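Local coordinates for protein PA1221 (Pseudomonas aeruginosa, PDB 4DG9) that combines an AMP-binding domain of the ANL superfamily with a phosphopantetheine-attachment (carrier protein) domain in a single chain, at residues 197-202 against 278-283; 126-131 against 140-145; 445-450 against 460-465. All coordinates share one frame; numbering follows the deposited sequence.

Interaction 1. Residues 197-202 against 278-283; sequences SFLAFA and LRQLLT
The side-chain amide of Gln-280 reaches across to the backbone of Ala-200 and grips it twice, one example of how an amide can hold an irregular segment against a strand it does not join. Its OE1 accepts the N-H of Ala-200 at 2.7 Å, and the donor lies in the carbonyl plane on a lone pair of that oxygen. The return bond is less regular: NE2 of Gln-280 donates a hydrogen bond to Ala-200 O at 3.1 Å, with that oxygen 17° out of the amide plane. Donor and acceptor of one residue are thus both answered by one side chain, which fixes the rotation of the amide. The glutamine gets there because its chain runs extended beyond CG (chi2 -175°). Ala-200 O also accepts a hydrogen bond from a water, which in turn accepts one from Arg-279 NH2, a second link to the strand side.

Leu-199 supplies the apolar part of the contact, together with Leu-282 and Phe-198. Its CG stands anti to the backbone N (chi1 -170°), and CD1 passes across the glutamine at a slant, 3.6 Å from Gln-280 CB. That same methyl meets Leu-282 CD1 at 3.8 Å, the two leucine side chains crossing at about a right angle. The other branch of Leu-282 turns to Phe-198, where CD2 approaches ring atom CE2 at 3.9 Å from an oblique direction.

Gln-280 NE2 has a further partner in Ser-256 OG, and Phe-198 O accepts a bond from His-304 NE2. Segment 197-202, in the loop between helix 186-193 and strand 206-209, rests on the beginning of strand 280-284, which lies between the parallel strands 256-260 and 304-309; Leu-282 touches Trp-258 on the first and Val-306 on the second.

Interaction 2. Residues 126-131 against 140-145; sequences RLILDC and GLPCVP
A short parallel beta pairing, the outer step of a four-stranded parallel sheet in the AMP-binding region, joins strand 125-130 to the edge strand 143-145. The chain reaches its partner through a loop without helix, and Pro-142, at the centre of an inverse gamma turn, leads into the strand. Three backbone bonds hold the pair: Ile-128 N to Pro-142 O, Val-144 N to Ile-128 O at 2.9 Å, and Asp-130 N to Val-144 O. The directions of the strands differ by 30°.

On the face carrying Ile-128, Cys-143 and Asp-130, the isoleucine does most of the touching. With CG1 beside the backbone N (chi1 -58°), its terminal CD1 extends to Leu-141 CB at 3.6 Å and passes Cys-143 SG at 4.1 Å. The carboxylate of Asp-130 finds its polar partner in Ser-132 OG, while its CB lies 3.7 Å from Val-144 O.

Val-144 points to the other face, where helix 55-72 contributes Tyr-68 and Leu-69 to the packing. There Leu-129 and Val-144 run next to each other in the same direction, and Leu-129 CD2 comes within 3.9 Å of Val-144 CG1.

Interaction 3. Residues 445-450 against 460-465; sequences LDCALL and LLCAWT
Segments 445-450 and 460-465, from strands 444-452 and 459-466, run antiparallel, their directions 169° apart, with hydrogen-bonded pairs at Ala-448 with Ala-463 and Leu-450 with Leu-461; Leu-461 N reaches Leu-450 O at 2.8 Å, almost straight at 179°. Between them Leu-449 and Cys-462 form a non-hydrogen-bonded pair, with no backbone bond between the two. On this face the methyl CD2 of Leu-449 lies against Cys-462 CB at 3.5 Å and also meets Leu-460 CD1 at 4.0 Å. Farther along, the sulfurs of Cys-447 and Cys-462 sit 3.9 Å apart in apolar contact, both swung away from the backbone N (chi1 174° in Cys-447), which brings them together.

The two strands form a beta hairpin, and a classic beta bulge breaks its regular pairing where Leu-445 and Asp-446 both face Thr-465. Thr-465 O accepts Leu-445 N at 2.9 Å, and OG1 takes the N-H of Asp-446 at 3.1 Å. Asp-446 O in turn accepts Thr-465 N, while its carboxylate forms a salt bridge with Arg-439. Helix 431-439 packs Phe-438 on Cys-447 and Leu-434 on Leu-449; helix 504-511 packs Leu-507 on Ala-448, Leu-450 and Ala-463 of the other face.

In the fold
The three contacts follow one another along the chain, interaction 2 first, then interaction 1, then interaction 3. They involve strands of three separate sheets and do not touch: centres are about 35 Å apart for interactions 1 and 2, about 40 Å for 1 and 3, and about 37 Å for 2 and 3. Interactions 1 and 2 both belong to the AMP-binding region, one fastening a loop to an inner strand, the other completing a sheet edge. Interaction 3 is a hairpin, on the opposite side of the chain's centre from interaction 1. The side chains of Leu-282 and Leu-460 come within about 8 and 10 Å of the bound DG9, not in contact with it.

Interaction 1. Residues 197-202 against 278-283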
loop_
_atom_site.group_PDB
_atom_site.type_symbol
_atom_site.label_atom_id
_atom_site.label_comp_id
_atom_site.label_asym_id
_atom_site.label_seq_id
_atom_site.Cartn_x
_atom_site.Cartn_y
_atom_site.Cartn_z
ATOM N N SER A 197 -11.210 18.633 4.804
ATOM C CA SER A 197 -10.797 19.727 3.926
ATOM C C SER A 197 -9.642 19.428 2.989
ATOM O O SER A 197 -9.297 20.260 2.159
ATOM C CB SER A 197 -10.541 21.009 4.723
ATOM O OG SER A 197 -9.453 20.854 5.601
ATOM N N PHE A 198 -9.018 18.265 3.124
ATOM C CA PHE A 198 -7.757 18.055 2.415
ATOM C C PHE A 198 -8.005 17.572 1.006
ATOM O O PHE A 198 -7.110 17.567 0.158
ATOM C CB PHE A 198 -6.851 17.082 3.158
ATOM C CG PHE A 198 -7.404 15.699 3.261
ATOM C CD1 PHE A 198 -7.916 15.233 4.459
ATOM C CD2 PHE A 198 -7.396 14.852 2.164
ATOM C CE1 PHE A 198 -8.416 13.949 4.563
ATOM C CE2 PHE A 198 -7.894 13.563 2.264
ATOM C CZ PHE A 198 -8.400 13.112 3.465
ATOM N N LEU A 199 -9.240 17.173 0.758
ATOM C CA LEU A 199 -9.622 16.672 -0.543
ATOM C C LEU A 199 -11.047 17.090 -0.683
ATOM O O LEU A 199 -11.730 17.263 0.316
ATOM C CB LEU A 199 -9.533 15.141 -0.583
ATOM C CG LEU A 199 -9.688 14.478 -1.952
ATOM C CD1 LEU A 199 -8.491 14.782 -2.807
ATOM C CD2 LEU A 199 -9.847 12.979 -1.804
ATOM N N ALA A 200 -11.505 17.257 -1.913
ATOM C CA ALA A 200 -12.922 17.459 -2.125
ATOM C C ALA A 200 -13.587 16.114 -2.423
ATOM O O ALA A 200 -13.480 15.590 -3.529
ATOM C CB ALA A 200 -13.136 18.403 -3.273
ATOM N N PHE A 201 -14.319 15.599 -1.440
ATOM C CA PHE A 201 -15.131 14.407 -1.618
ATOM C C PHE A 201 -16.510 14.853 -2.064
ATOM O O PHE A 201 -17.183 15.602 -1.363
ATOM C CB PHE A 201 -15.270 13.653 -0.303
ATOM C CG PHE A 201 -14.012 12.999 0.178
ATOM C CD1 PHE A 201 -13.641 11.745 -0.299
ATOM C CD2 PHE A 201 -13.215 13.618 1.144
ATOM C CE1 PHE A 201 -12.484 11.115 0.168
ATOM C CE2 PHE A 201 -12.041 12.993 1.627
ATOM C CZ PHE A 201 -11.690 11.734 1.149
ATOM N N ALA A 202 -16.913 14.425 -3.247
ATOM C CA ALA A 202 -18.177 14.852 -3.826
ATOM C C ALA A 202 -18.759 13.745 -4.703
ATOM O O ALA A 202 -18.034 12.855 -5.151
ATOM C CB ALA A 202 -17.976 16.146 -4.621
ATOM N N LEU A 278 -6.472 14.326 -14.172
ATOM C CA LEU A 278 -6.762 14.171 -12.753
ATOM C C LEU A 278 -7.017 15.561 -12.175
ATOM O O LEU A 278 -6.277 16.491 -12.478
ATOM C CB LEU A 278 -5.588 13.487 -12.020
ATOM C CG LEU A 278 -5.251 12.006 -12.316
ATOM C CD1 LEU A 278 -3.995 11.522 -11.582
ATOM C CD2 LEU A 278 -6.411 11.050 -12.027
ATOM N N ARG A 279 -8.094 15.723 -11.409
ATOM C CA ARG A 279 -8.289 16.930 -10.605
ATOM C C ARG A 279 -7.563 16.808 -9.268
ATOM O O ARG A 279 -6.998 17.775 -8.754
ATOM C CB ARG A 279 -9.776 17.229 -10.360
ATOM C CG ARG A 279 -10.632 17.316 -11.613
ATOM C CD ARG A 279 -12.055 17.794 -11.299
ATOM N NE ARG A 279 -12.807 16.872 -10.441
ATOM C CZ ARG A 279 -13.073 17.073 -9.149
ATOM N NH1 ARG A 279 -12.642 18.175 -8.546
ATOM N NH2 ARG A 279 -13.772 16.172 -8.459
ATOM N N GLN A 280 -7.601 15.613 -8.698
ATOM C CA GLN A 280 -7.070 15.410 -7.361
ATOM C C GLN A 280 -6.145 14.206 -7.285
ATOM O O GLN A 280 -6.496 13.083 -7.685
ATOM C CB GLN A 280 -8.208 15.223 -6.362
ATOM C CG GLN A 280 -9.193 16.352 -6.332
ATOM C CD GLN A 280 -10.230 16.179 -5.249
ATOM O OE1 GLN A 280 -10.357 17.022 -4.365
ATOM N NE2 GLN A 280 -10.984 15.088 -5.313
ATOM N N LEU A 281 -4.969 14.440 -6.726
ATOM C CA LEU A 281 -3.994 13.381 -6.588
ATOM C C LEU A 281 -3.395 13.423 -5.190
ATOM O O LEU A 281 -2.976 14.480 -4.712
ATOM C CB LEU A 281 -2.912 13.511 -7.659
ATOM C CG LEU A 281 -1.649 12.670 -7.498
ATOM C CD1 LEU A 281 -2.023 11.213 -7.440
ATOM C CD2 LEU A 281 -0.701 12.924 -8.648
ATOM N N LEU A 282 -3.389 12.272 -4.526
ATOM C CA LEU A 282 -2.722 12.139 -3.242
ATOM C C LEU A 282 -1.573 11.169 -3.401
ATOM O O LEU A 282 -1.648 10.182 -4.162
ATOM C CB LEU A 282 -3.672 11.638 -2.151
ATOM C CG LEU A 282 -4.986 12.394 -1.942
ATOM C CD1 LEU A 282 -6.050 11.838 -2.874
ATOM C CD2 LEU A 282 -5.459 12.305 -0.512
ATOM N N THR A 283 -0.498 11.469 -2.695
ATOM C CA THR A 283 0.621 10.555 -2.617
ATOM C C THR A 283 1.255 10.673 -1.223
ATOM O O THR A 283 0.879 11.531 -0.419
ATOM C CB THR A 283 1.644 10.809 -3.753
ATOM O OG1 THR A 283 2.735 9.890 -3.632
ATOM C CG2 THR A 283 2.178 12.238 -3.693
HETATM O O HOH W 1 -14.756 16.144 -5.958
#

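Interaction 2. Residues 126-131 against 140-145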
loop_
_atom_site.group_PDB
_atom_site.type_symbol
_atom_site.label_atom_id
_atom_site.label_comp_id
_atom_site.label_asym_id
_atom_site.label_seq_id
_atom_site.Cartn_x
_atom_site.Cartn_y
_atom_site.Cartn_z
ATOM N N ARG A 126 -13.303 -17.211 8.925
ATOM C CA ARG A 126 -14.216 -18.342 8.858
ATOM C C ARG A 126 -14.259 -18.942 7.461
ATOM O O ARG A 126 -14.166 -20.155 7.278
ATOM C CB ARG A 126 -15.624 -17.904 9.280
ATOM C CG ARG A 126 -15.725 -17.347 10.695
ATOM C CD ARG A 126 -15.640 -18.441 11.757
ATOM N NE ARG A 126 -16.627 -18.228 12.818
ATOM C CZ ARG A 126 -16.471 -17.382 13.836
ATOM N NH1 ARG A 126 -15.365 -16.658 13.943
ATOM N NH2 ARG A 126 -17.423 -17.258 14.750
ATOM N N LEU A 127 -14.398 -18.061 6.484
ATOM C CA LEU A 127 -14.698 -18.436 5.127
ATOM C C LEU A 127 -14.143 -17.353 4.221
ATOM O O LEU A 127 -14.157 -16.174 4.575
ATOM C CB LEU A 127 -16.214 -18.492 4.968
ATOM C CG LEU A 127 -16.819 -18.275 3.584
ATOM C CD1 LEU A 127 -16.984 -19.603 2.882
ATOM C CD2 LEU A 127 -18.157 -17.587 3.716
ATOM N N ILE A 128 -13.682 -17.743 3.042
ATOM C CA ILE A 128 -13.170 -16.789 2.078
ATOM C C ILE A 128 -14.153 -16.674 0.935
ATOM O O ILE A 128 -14.622 -17.692 0.403
ATOM C CB ILE A 128 -11.814 -17.246 1.540
ATOM C CG1 ILE A 128 -10.843 -17.401 2.707
ATOM C CG2 ILE A 128 -11.294 -16.276 0.465
ATOM C CD1 ILE A 128 -9.571 -18.094 2.357
ATOM N N LEU A 129 -14.478 -15.436 0.570
ATOM C CA LEU A 129 -15.360 -15.180 -0.566
ATOM C C LEU A 129 -14.506 -14.990 -1.800
ATOM O O LEU A 129 -13.836 -13.975 -1.952
ATOM C CB LEU A 129 -16.185 -13.922 -0.335
ATOM C CG LEU A 129 -17.194 -13.966 0.815
ATOM C CD1 LEU A 129 -17.890 -12.632 0.965
ATOM C CD2 LEU A 129 -18.212 -15.060 0.569
ATOM N N ASP A 130 -14.569 -15.955 -2.701
ATOM C CA ASP A 130 -13.676 -15.991 -3.843
ATOM C C ASP A 130 -14.282 -15.277 -5.042
ATOM O O ASP A 130 -15.215 -15.775 -5.668
ATOM C CB ASP A 130 -13.434 -17.458 -4.199
ATOM C CG ASP A 130 -12.777 -17.631 -5.537
ATOM O OD1 ASP A 130 -12.260 -16.634 -6.063
ATOM O OD2 ASP A 130 -12.776 -18.770 -6.060
ATOM N N CYS A 131 -13.745 -14.106 -5.360
ATOM C CA CYS A 131 -14.106 -13.406 -6.589
ATOM C C CYS A 131 -13.075 -13.584 -7.698
ATOM O O CYS A 131 -13.198 -12.976 -8.756
ATOM C CB CYS A 131 -14.327 -11.933 -6.313
ATOM S SG CYS A 131 -15.164 -11.689 -4.768
ATOM N N GLY A 140 -5.781 -25.250 1.138
ATOM C CA GLY A 140 -5.932 -25.313 2.581
ATOM C C GLY A 140 -7.165 -24.610 3.115
ATOM O O GLY A 140 -7.646 -24.905 4.212
ATOM N N LEU A 141 -7.721 -23.721 2.298
ATOM C CA LEU A 141 -8.602 -22.669 2.808
ATOM C C LEU A 141 -10.023 -22.800 2.281
ATOM O O LEU A 141 -10.223 -23.209 1.136
ATOM C CB LEU A 141 -8.028 -21.295 2.449
ATOM C CG LEU A 141 -6.593 -21.058 2.926
ATOM C CD1 LEU A 141 -5.991 -19.765 2.375
ATOM C CD2 LEU A 141 -6.527 -21.082 4.453
ATOM N N PRO A 142 -11.014 -22.437 3.115
ATOM C CA PRO A 142 -12.439 -22.571 2.778
ATOM C C PRO A 142 -12.945 -21.450 1.843
ATOM O O PRO A 142 -13.497 -20.463 2.321
ATOM C CB PRO A 142 -13.135 -22.511 4.148
ATOM C CG PRO A 142 -12.045 -22.071 5.163
ATOM C CD PRO A 142 -10.806 -21.737 4.395
ATOM N N CYS A 143 -12.733 -21.608 0.535
ATOM C CA CYS A 143 -13.179 -20.641 -0.473
ATOM C C CYS A 143 -14.540 -21.009 -1.049
ATOM O O CYS A 143 -14.787 -22.163 -1.384
ATOM C CB CYS A 143 -12.167 -20.544 -1.623
ATOM S SG CYS A 143 -10.463 -20.049 -1.139
ATOM N N VAL A 144 -15.437 -20.034 -1.116
ATOM C CA VAL A 144 -16.667 -20.168 -1.895
ATOM C C VAL A 144 -16.772 -19.102 -2.997
ATOM O O VAL A 144 -16.789 -17.912 -2.696
ATOM C CB VAL A 144 -17.915 -20.103 -1.014
ATOM C CG1 VAL A 144 -17.903 -18.841 -0.187
ATOM C CG2 VAL A 144 -19.153 -20.133 -1.870
ATOM N N PRO A 145 -16.843 -19.522 -4.272
ATOM C CA PRO A 145 -17.011 -18.576 -5.390
ATOM C C PRO A 145 -18.335 -17.826 -5.300
ATOM O O PRO A 145 -19.382 -18.466 -5.210
ATOM C CB PRO A 145 -17.071 -19.490 -6.618
ATOM C CG PRO A 145 -16.633 -20.846 -6.154
ATOM C CD PRO A 145 -16.945 -20.927 -4.707
#

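Interaction 3. Residues 445-450 against 460-465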
loop_
_atom_site.group_PDB
_atom_site.type_symbol
_atom_site.label_atom_id
_atom_site.label_comp_id
_atom_site.label_asym_id
_atom_site.label_seq_id
_atom_site.Cartn_x
_atom_site.Cartn_y
_atom_site.Cartn_z
ATOM N N LEU A 445 25.982 -17.328 8.592
ATOM C CA LEU A 445 26.653 -16.705 9.728
ATOM C C LEU A 445 26.068 -15.328 10.007
ATOM O O LEU A 445 25.461 -15.104 11.055
ATOM C CB LEU A 445 28.156 -16.612 9.461
ATOM C CG LEU A 445 28.766 -17.982 9.146
ATOM C CD1 LEU A 445 30.140 -17.900 8.461
ATOM C CD2 LEU A 445 28.824 -18.827 10.410
ATOM N N ASP A 446 26.241 -14.412 9.059
ATOM C CA ASP A 446 25.734 -13.056 9.217
ATOM C C ASP A 446 24.861 -12.628 8.042
ATOM O O ASP A 446 24.904 -13.235 6.967
ATOM C CB ASP A 446 26.897 -12.077 9.383
ATOM C CG ASP A 446 26.657 -11.073 10.482
ATOM O OD1 ASP A 446 25.482 -10.799 10.802
ATOM O OD2 ASP A 446 27.649 -10.560 11.030
ATOM N N CYS A 447 24.057 -11.591 8.264
ATOM C CA CYS A 447 23.256 -10.996 7.200
ATOM C C CYS A 447 23.070 -9.486 7.378
ATOM O O CYS A 447 22.783 -9.006 8.480
ATOM C CB CYS A 447 21.888 -11.678 7.126
ATOM S SG CYS A 447 20.742 -10.904 5.968
ATOM N N ALA A 448 23.200 -8.752 6.277
ATOM C CA ALA A 448 22.952 -7.314 6.254
ATOM C C ALA A 448 21.836 -6.971 5.266
ATOM O O ALA A 448 21.904 -7.333 4.075
ATOM C CB ALA A 448 24.218 -6.568 5.878
ATOM N N LEU A 449 20.816 -6.273 5.761
ATOM C CA LEU A 449 19.734 -5.784 4.910
ATOM C C LEU A 449 19.792 -4.261 4.699
ATOM O O LEU A 449 19.886 -3.486 5.655
ATOM C CB LEU A 449 18.374 -6.201 5.475
ATOM C CG LEU A 449 17.924 -7.644 5.246
ATOM C CD1 LEU A 449 16.611 -7.921 5.964
ATOM C CD2 LEU A 449 17.777 -7.925 3.770
ATOM N N LEU A 450 19.744 -3.835 3.440
ATOM C CA LEU A 450 19.753 -2.413 3.114
ATOM C C LEU A 450 18.584 -2.057 2.213
ATOM O O LEU A 450 18.217 -2.834 1.343
ATOM C CB LEU A 450 21.048 -2.044 2.390
ATOM C CG LEU A 450 22.354 -2.404 3.093
ATOM C CD1 LEU A 450 23.517 -2.429 2.103
ATOM C CD2 LEU A 450 22.613 -1.439 4.240
ATOM N N LEU A 460 15.360 -3.538 -1.963
ATOM C CA LEU A 460 15.764 -4.252 -0.764
ATOM C C LEU A 460 16.885 -5.214 -1.112
ATOM O O LEU A 460 16.701 -6.185 -1.848
ATOM C CB LEU A 460 14.588 -5.000 -0.151
ATOM C CG LEU A 460 14.947 -5.942 0.987
ATOM C CD1 LEU A 460 15.344 -5.129 2.199
ATOM C CD2 LEU A 460 13.773 -6.861 1.291
ATOM N N LEU A 461 18.054 -4.921 -0.567
ATOM C CA LEU A 461 19.274 -5.618 -0.900
ATOM C C LEU A 461 19.752 -6.402 0.305
ATOM O O LEU A 461 19.787 -5.885 1.426
ATOM C CB LEU A 461 20.338 -4.601 -1.295
ATOM C CG LEU A 461 19.994 -3.729 -2.496
ATOM C CD1 LEU A 461 21.023 -2.626 -2.670
ATOM C CD2 LEU A 461 19.893 -4.598 -3.744
ATOM N N CYS A 462 20.141 -7.645 0.058
ATOM C CA CYS A 462 20.539 -8.559 1.112
ATOM C C CYS A 462 21.917 -9.153 0.846
ATOM O O CYS A 462 22.122 -9.847 -0.156
ATOM C CB CYS A 462 19.510 -9.687 1.225
ATOM S SG CYS A 462 20.059 -11.118 2.169
ATOM N N ALA A 463 22.857 -8.896 1.751
ATOM C CA ALA A 463 24.182 -9.508 1.649
ATOM C C ALA A 463 24.415 -10.452 2.822
ATOM O O ALA A 463 24.260 -10.058 3.972
ATOM C CB ALA A 463 25.264 -8.439 1.600
ATOM N N TRP A 464 24.783 -11.698 2.542
ATOM C CA TRP A 464 24.948 -12.667 3.621
ATOM C C TRP A 464 26.285 -13.382 3.557
ATOM O O TRP A 464 26.898 -13.477 2.500
ATOM C CB TRP A 464 23.805 -13.687 3.608
ATOM C CG TRP A 464 23.704 -14.477 2.332
ATOM C CD1 TRP A 464 23.065 -14.106 1.184
ATOM C CD2 TRP A 464 24.253 -15.776 2.080
ATOM N NE1 TRP A 464 23.187 -15.089 0.231
ATOM C CE2 TRP A 464 23.912 -16.124 0.756
ATOM C CE3 TRP A 464 25.004 -16.672 2.839
ATOM C CZ2 TRP A 464 24.297 -17.326 0.182
ATOM C CZ3 TRP A 464 25.384 -17.870 2.263
ATOM C CH2 TRP A 464 25.031 -18.185 0.949
ATOM N N THR A 465 26.731 -13.897 4.697
ATOM C CA THR A 465 27.954 -14.687 4.744
ATOM C C THR A 465 27.639 -16.068 5.297
ATOM O O THR A 465 26.667 -16.248 6.036
ATOM C CB THR A 465 29.006 -14.036 5.644
ATOM O OG1 THR A 465 28.538 -14.041 6.999
ATOM C CG2 THR A 465 29.273 -12.602 5.200
#